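Local coordinates for protein cytochrome P450 (CYP102L1) (Mycobacterium phage Adler, PDB 6N6Q) that binds a haem, protoporphyrin IX with its iron, and probably acts as a haem-thiolate monooxygenase that inserts oxygen into a substrate, at residues 156-161 with 179-184; 160-165 with 170-175; 185-190 with 218-223. All coordinates share one frame; numbering follows the deposited sequence.

Contact 1: residues 156-161 with 179-184; sequences TNRLTI and HSENPF
Arg158 reaches off helix 156-161 into the connector 179-184 and shows how one guanidinium can serve several partners, with Glu181 OE1 and Ser180 O both met obliquely. Its chain is bent at chi3 (74°), and NE ends up at Glu181 while NH1 ends up at His179. Glu181 comes the other way: the two side chains run past each other in opposite directions, and their flat ends are steeply turned, guanidinium and carboxylate planes 73° apart. The meeting point is Arg158 NE with Glu181 OE1 at 3.5 Å, a long salt bridge. Arg158 NH1 lies over the centre of the His179 ring, 4.3 Å above its plane. Arg158 NH2 comes within 3.3 Å of Ser180 O, but the angle is too poor for a hydrogen bond. The firmer polar hold on the guanidinium is Asp178 O, which accepts from NH1. Further along, Asn182 caps the next helix, its OD1 taking Phe184 N in the carbonyl plane at 3.1 Å. With mostly exposed partners and no direct hydrogen bond across the segments, the pairing of Arg158 and Glu181 is probably a loose charge balance, while the backbone oxygen of Asp178 gives the head a more directional partner.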
# COMPACT_ATOMS: atom_id res chain seq x y z
N THR A 156 1.37 -8.69 10.15
CA THR A 156 1.08 -8.60 8.72
C THR A 156 2.15 -7.81 7.97
O THR A 156 2.34 -8.01 6.77
CB THR A 156 -0.30 -7.98 8.49
OG1 THR A 156 -0.33 -6.66 9.07
CG2 THR A 156 -1.39 -8.83 9.11
N ASN A 157 2.85 -6.90 8.66
CA ASN A 157 3.89 -6.14 7.98
C ASN A 157 5.17 -6.95 7.80
O ASN A 157 5.87 -6.77 6.80
CB ASN A 157 4.18 -4.84 8.73
CG ASN A 157 4.47 -3.68 7.80
OD1 ASN A 157 5.21 -3.83 6.82
ND2 ASN A 157 3.88 -2.53 8.09
N ARG A 158 5.48 -7.84 8.75
CA ARG A 158 6.58 -8.78 8.52
C ARG A 158 6.26 -9.73 7.38
O ARG A 158 7.17 -10.15 6.65
CB ARG A 158 6.87 -9.59 9.79
CG ARG A 158 7.10 -8.77 11.04
CD ARG A 158 7.64 -9.66 12.15
NE ARG A 158 9.04 -10.02 11.93
CZ ARG A 158 9.59 -11.16 12.31
NH1 ARG A 158 8.86 -12.08 12.93
NH2 ARG A 158 10.87 -11.40 12.06
N LEU A 159 4.99 -10.09 7.20
CA LEU A 159 4.61 -11.03 6.16
C LEU A 159 4.77 -10.41 4.77
O LEU A 159 5.47 -10.97 3.91
CB LEU A 159 3.17 -11.50 6.37
CG LEU A 159 2.58 -12.28 5.19
CD1 LEU A 159 3.36 -13.56 4.95
CD2 LEU A 159 1.09 -12.57 5.41
N THR A 160 4.13 -9.26 4.54
CA THR A 160 4.16 -8.66 3.21
C THR A 160 5.57 -8.27 2.80
O THR A 160 5.87 -8.23 1.60
CB THR A 160 3.23 -7.45 3.16
OG1 THR A 160 3.72 -6.43 4.04
CG2 THR A 160 1.82 -7.84 3.58
N ILE A 161 6.44 -7.97 3.76
CA ILE A 161 7.85 -7.75 3.44
C ILE A 161 8.45 -9.00 2.82
O ILE A 161 9.09 -8.95 1.76
CB ILE A 161 8.63 -7.31 4.70
CG1 ILE A 161 8.38 -5.83 4.99
CG2 ILE A 161 10.12 -7.59 4.53
CD1 ILE A 161 8.91 -5.39 6.33
N HIS A 179 11.44 -13.95 15.79
CA HIS A 179 11.09 -12.57 16.12
C HIS A 179 12.30 -11.65 16.19
O HIS A 179 12.17 -10.52 16.68
CB HIS A 179 10.31 -12.51 17.43
CG HIS A 179 8.82 -12.46 17.24
ND1 HIS A 179 8.07 -13.57 16.94
CD2 HIS A 179 7.96 -11.42 17.28
CE1 HIS A 179 6.80 -13.22 16.82
NE2 HIS A 179 6.71 -11.92 17.02
N SER A 180 13.46 -12.08 15.71
CA SER A 180 14.58 -11.17 15.53
C SER A 180 14.39 -10.38 14.25
O SER A 180 13.97 -10.93 13.22
CB SER A 180 15.90 -11.94 15.49
OG SER A 180 16.14 -12.61 16.71
N GLU A 181 14.68 -9.09 14.30
CA GLU A 181 14.49 -8.21 13.16
C GLU A 181 15.80 -8.04 12.41
O GLU A 181 16.86 -7.87 13.02
CB GLU A 181 13.95 -6.85 13.59
CG GLU A 181 13.24 -6.10 12.48
CD GLU A 181 12.05 -6.86 11.92
OE1 GLU A 181 11.32 -7.50 12.72
OE2 GLU A 181 11.84 -6.84 10.69
N ASN A 182 15.72 -8.10 11.09
CA ASN A 182 16.90 -7.92 10.26
C ASN A 182 17.45 -6.51 10.45
O ASN A 182 16.68 -5.56 10.64
CB ASN A 182 16.55 -8.16 8.79
CG ASN A 182 17.76 -8.49 7.94
OD1 ASN A 182 18.46 -7.61 7.46
ND2 ASN A 182 18.00 -9.78 7.75
N PRO A 183 18.78 -6.33 10.45
CA PRO A 183 19.31 -4.96 10.57
C PRO A 183 18.95 -4.07 9.40
O PRO A 183 18.75 -2.86 9.59
CB PRO A 183 20.83 -5.19 10.66
CG PRO A 183 21.05 -6.54 10.05
CD PRO A 183 19.84 -7.34 10.41
N PHE A 184 18.84 -4.63 8.19
CA PHE A 184 18.50 -3.82 7.02
C PHE A 184 17.12 -3.18 7.16
O PHE A 184 16.96 -1.98 6.94
CB PHE A 184 18.56 -4.68 5.75
CG PHE A 184 18.07 -3.97 4.52
CD1 PHE A 184 18.91 -3.16 3.78
CD2 PHE A 184 16.75 -4.12 4.10
CE1 PHE A 184 18.46 -2.52 2.65
CE2 PHE A 184 16.29 -3.47 2.97
CZ PHE A 184 17.15 -2.67 2.24

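Contact 2: residues 160-165 with 170-175; sequences TIEIIS and DYQFNN
Glu162 turns its carboxylate against the backbone of the loop 170-175 and accepts two successive amides. Phe173 N gives to Glu162 OE1 on that oxygen's syn lone pair, at 3.3 Å. Asn174 N makes the shorter bond, 2.6 Å to Glu162 OE2, which it meets from well above the carboxylate plane. A water donates to this same OE2 and accepts from Asn174 ND2, bridging the two side chains. One turn on, Tyr171 N bonds to Ser165 O at 3.1 Å, straight at the hydrogen (179°), though the N stands well above the plane of the Ser165 carbonyl. With chi1 at 63°, Ser165 OG sits between its own backbone N and carbonyl carbon, 2.9 Å from Tyr171 O and also close to Ile161 O. The CB of Ser165 meets the Phe173 ring obliquely, 3.6 Å from CE2, with Ile161 CG2 more distant. Over the centre of one face of that ring stands Tyr171 CD2, 3.6 Å above the plane, while Phe184 packs nearly parallel to it. In the second shell, Arg166 pairs with Glu162 OE1 through NE and donates to Asn174 O through NH2, bracing acid and loop together. Such a buried carboxylate is probably ionised, and its bonds to Phe173 N and Asn174 N hold the loop against the helix it has just left.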
# COMPACT_ATOMS: atom_id res chain seq x y z
N THR A 160 4.13 -9.26 4.54
CA THR A 160 4.16 -8.66 3.21
C THR A 160 5.57 -8.27 2.80
O THR A 160 5.87 -8.23 1.60
CB THR A 160 3.23 -7.45 3.16
OG1 THR A 160 3.72 -6.43 4.04
CG2 THR A 160 1.82 -7.84 3.58
N ILE A 161 6.44 -7.97 3.76
CA ILE A 161 7.85 -7.75 3.44
C ILE A 161 8.45 -9.00 2.82
O ILE A 161 9.09 -8.95 1.76
CB ILE A 161 8.63 -7.31 4.70
CG1 ILE A 161 8.38 -5.83 4.99
CG2 ILE A 161 10.12 -7.59 4.53
CD1 ILE A 161 8.91 -5.39 6.33
N GLU A 162 8.24 -10.15 3.47
CA GLU A 162 8.78 -11.40 2.94
C GLU A 162 8.11 -11.78 1.63
O GLU A 162 8.76 -12.37 0.76
CB GLU A 162 8.63 -12.52 3.96
CG GLU A 162 9.45 -12.31 5.23
CD GLU A 162 10.91 -12.07 4.93
OE1 GLU A 162 11.47 -12.77 4.06
OE2 GLU A 162 11.51 -11.17 5.55
N ILE A 163 6.83 -11.46 1.46
CA ILE A 163 6.13 -11.79 0.22
C ILE A 163 6.77 -11.06 -0.96
O ILE A 163 7.06 -11.66 -2.00
CB ILE A 163 4.63 -11.47 0.33
CG1 ILE A 163 3.94 -12.50 1.23
CG2 ILE A 163 3.98 -11.43 -1.04
CD1 ILE A 163 2.45 -12.32 1.32
N ILE A 164 7.03 -9.76 -0.81
CA ILE A 164 7.59 -8.98 -1.91
C ILE A 164 9.05 -9.38 -2.15
O ILE A 164 9.47 -9.57 -3.29
CB ILE A 164 7.46 -7.48 -1.63
CG1 ILE A 164 6.00 -7.10 -1.42
CG2 ILE A 164 8.05 -6.67 -2.77
CD1 ILE A 164 5.80 -5.67 -1.04
N SER A 165 9.83 -9.50 -1.08
CA SER A 165 11.25 -9.77 -1.24
C SER A 165 11.50 -11.17 -1.80
O SER A 165 12.32 -11.33 -2.71
CB SER A 165 11.98 -9.59 0.10
OG SER A 165 11.52 -10.53 1.07
N ASP A 170 13.66 -12.95 -4.69
CA ASP A 170 14.16 -14.23 -4.17
C ASP A 170 15.15 -14.00 -3.03
O ASP A 170 16.16 -14.69 -2.91
CB ASP A 170 14.77 -15.09 -5.28
CG ASP A 170 14.64 -16.57 -5.00
OD1 ASP A 170 15.15 -17.04 -3.97
OD2 ASP A 170 14.00 -17.27 -5.82
N TYR A 171 14.86 -13.01 -2.19
CA TYR A 171 15.68 -12.69 -1.04
C TYR A 171 14.83 -12.73 0.22
O TYR A 171 13.67 -12.29 0.21
CB TYR A 171 16.34 -11.31 -1.18
CG TYR A 171 17.45 -11.07 -0.18
CD1 TYR A 171 18.75 -11.49 -0.45
CD2 TYR A 171 17.21 -10.45 1.03
CE1 TYR A 171 19.77 -11.29 0.45
CE2 TYR A 171 18.22 -10.24 1.94
CZ TYR A 171 19.50 -10.66 1.65
OH TYR A 171 20.52 -10.45 2.55
N GLN A 172 15.40 -13.26 1.30
CA GLN A 172 14.71 -13.39 2.57
C GLN A 172 15.37 -12.48 3.60
O GLN A 172 16.59 -12.50 3.76
CB GLN A 172 14.73 -14.84 3.05
CG GLN A 172 14.16 -15.04 4.45
CD GLN A 172 13.99 -16.51 4.80
OE1 GLN A 172 13.62 -17.32 3.96
NE2 GLN A 172 14.26 -16.85 6.06
N PHE A 173 14.56 -11.68 4.29
CA PHE A 173 15.04 -10.80 5.34
C PHE A 173 14.80 -11.35 6.74
O PHE A 173 15.69 -11.29 7.59
CB PHE A 173 14.38 -9.42 5.23
CG PHE A 173 14.85 -8.62 4.05
CD1 PHE A 173 16.13 -8.08 4.03
CD2 PHE A 173 14.02 -8.41 2.96
CE1 PHE A 173 16.57 -7.34 2.95
CE2 PHE A 173 14.46 -7.67 1.87
CZ PHE A 173 15.73 -7.14 1.87
N ASN A 174 13.61 -11.89 6.99
CA ASN A 174 13.26 -12.43 8.30
C ASN A 174 12.61 -13.79 8.14
O ASN A 174 12.02 -14.10 7.10
CB ASN A 174 12.32 -11.50 9.07
CG ASN A 174 13.03 -10.31 9.68
OD1 ASN A 174 14.12 -10.46 10.25
ND2 ASN A 174 12.43 -9.14 9.58
N ASN A 175 12.72 -14.60 9.18
CA ASN A 175 11.96 -15.84 9.31
C ASN A 175 10.73 -15.53 10.16
O ASN A 175 10.86 -15.07 11.30
CB ASN A 175 12.80 -16.94 9.94
CG ASN A 175 12.06 -18.26 10.04
OD1 ASN A 175 11.45 -18.57 11.06
ND2 ASN A 175 12.12 -19.05 8.98
O HOH W 1 10.07 -9.73 7.35

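Contact 3: residues 185-190 with 218-223; sequences ITAVLR and AADKKF
Helices 185-190 and 218-223 cross at 130° between their N-to-C directions, nearer antiparallel than parallel, with axes 9.4 Å apart at closest approach and Ala187 facing Asp220 where the backbones draw nearest. The small side chain of Ala187 allows this approach: its CB rests 3.9 Å from Asp220 CG and 4.1 Å from Phe223 CD2, which it meets obliquely. Beside the Ala187-Phe223 contact, Arg190 grips Asp220 side-on with two nitrogens, one to each oxygen. Arg190 NH2 gives to Asp220 OD1 at 2.7 Å, nearly in the guanidinium plane. Arg190 NE gives to Asp220 OD2 at 2.8 Å, on the syn lone pair, but this oxygen is tilted from the guanidinium plane, so the two bonds are not equally flat. The side chains cross at about a right angle, yet the guanidinium and carboxylate planes are only 36° apart. The arginine chain is bent at chi3 (-55°), and Ala187 CA and Thr186 O of the same helix lie under the rim of one guanidinium face. Both oxygens of the buried Asp220 thus have a donor. Ile224 extends the packing against Ala187 and Val188. By their place in the chain these are helices F and G of the cytochrome P450 fold, the pair that commonly forms the lid over the substrate channel.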
# COMPACT_ATOMS: atom_id res chain seq x y z
N ILE A 185 16.12 -3.98 7.53
CA ILE A 185 14.76 -3.45 7.63
C ILE A 185 14.67 -2.43 8.77
O ILE A 185 13.89 -1.48 8.70
CB ILE A 185 13.74 -4.60 7.79
CG1 ILE A 185 12.33 -4.05 7.97
CG2 ILE A 185 14.12 -5.49 8.95
CD1 ILE A 185 11.82 -3.27 6.78
N THR A 186 15.48 -2.60 9.82
CA THR A 186 15.49 -1.61 10.89
C THR A 186 16.06 -0.28 10.41
O THR A 186 15.54 0.79 10.76
CB THR A 186 16.30 -2.13 12.08
OG1 THR A 186 15.73 -3.36 12.54
CG2 THR A 186 16.27 -1.13 13.22
N ALA A 187 17.12 -0.32 9.59
CA ALA A 187 17.72 0.91 9.08
C ALA A 187 16.77 1.64 8.14
O ALA A 187 16.73 2.88 8.12
CB ALA A 187 19.04 0.60 8.39
N VAL A 188 15.99 0.89 7.35
CA VAL A 188 15.05 1.53 6.43
C VAL A 188 13.97 2.27 7.20
O VAL A 188 13.52 3.35 6.79
CB VAL A 188 14.45 0.48 5.47
CG1 VAL A 188 13.43 1.12 4.55
CG2 VAL A 188 15.56 -0.18 4.66
N LEU A 189 13.53 1.72 8.34
CA LEU A 189 12.50 2.39 9.13
C LEU A 189 13.05 3.65 9.79
O LEU A 189 12.37 4.69 9.81
CB LEU A 189 11.94 1.43 10.18
CG LEU A 189 11.19 0.21 9.66
CD1 LEU A 189 10.75 -0.68 10.81
CD2 LEU A 189 9.99 0.63 8.82
N ARG A 190 14.26 3.59 10.35
CA ARG A 190 14.89 4.79 10.87
C ARG A 190 15.12 5.82 9.77
O ARG A 190 15.06 7.03 10.02
CB ARG A 190 16.23 4.46 11.54
CG ARG A 190 16.11 3.74 12.87
CD ARG A 190 17.42 3.84 13.64
NE ARG A 190 18.56 3.35 12.86
CZ ARG A 190 19.02 2.11 12.91
NH1 ARG A 190 18.45 1.22 13.71
NH2 ARG A 190 20.06 1.75 12.16
N ALA A 218 23.74 8.98 8.09
CA ALA A 218 24.81 8.70 7.13
C ALA A 218 25.20 7.23 7.16
O ALA A 218 25.42 6.62 6.11
CB ALA A 218 26.02 9.59 7.41
N ALA A 219 25.29 6.65 8.36
CA ALA A 219 25.62 5.23 8.47
C ALA A 219 24.49 4.36 7.95
O ALA A 219 24.74 3.36 7.26
CB ALA A 219 25.95 4.88 9.92
N ASP A 220 23.24 4.71 8.27
CA ASP A 220 22.11 3.92 7.79
C ASP A 220 22.00 3.98 6.27
O ASP A 220 21.69 2.97 5.62
CB ASP A 220 20.82 4.41 8.44
CG ASP A 220 20.64 3.88 9.85
OD1 ASP A 220 21.47 3.05 10.29
OD2 ASP A 220 19.67 4.29 10.52
N LYS A 221 22.24 5.16 5.69
CA LYS A 221 22.13 5.30 4.24
C LYS A 221 23.16 4.43 3.52
O LYS A 221 22.82 3.72 2.56
CB LYS A 221 22.30 6.77 3.85
CG LYS A 221 21.88 7.09 2.42
CD LYS A 221 21.97 8.59 2.15
CE LYS A 221 21.45 8.93 0.76
NZ LYS A 221 21.43 10.40 0.52
N LYS A 222 24.41 4.45 3.98
CA LYS A 222 25.44 3.60 3.38
C LYS A 222 25.12 2.13 3.60
O LYS A 222 25.32 1.31 2.70
CB LYS A 222 26.81 3.94 3.96
CG LYS A 222 27.38 5.28 3.52
CD LYS A 222 28.78 5.47 4.07
CE LYS A 222 29.35 6.83 3.70
NZ LYS A 222 30.71 7.04 4.29
N PHE A 223 24.64 1.77 4.79
CA PHE A 223 24.33 0.37 5.08
C PHE A 223 23.19 -0.13 4.21
O PHE A 223 23.21 -1.28 3.75
CB PHE A 223 23.98 0.21 6.56
CG PHE A 223 23.64 -1.20 6.95
CD1 PHE A 223 24.63 -2.14 7.18
CD2 PHE A 223 22.31 -1.59 7.10
CE1 PHE A 223 24.31 -3.43 7.54
CE2 PHE A 223 21.99 -2.88 7.46
CZ PHE A 223 22.99 -3.81 7.68

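Overall arrangement
Followed from the N terminus, helix 152-169 opens both contact 1 and contact 2. Contact 2 closes first, folding the chain back onto the helix it has just left; contact 1 closes a wider loop around it, so that 170-175 lies inside the span from 156-161 to 179-184. The two meet directly, with Asn182 ND2 bonded to Phe173 O. Contact 3 follows in series: helix 183-196, entered at the end of contact 1, is paired with helix 212-237. Ile161 and Ile185 touch, and Phe223 reaches Pro183 and Phe184, joining the groups. Together they tie helix E through its connector to the F-G pair, alongside the long helix 265-296.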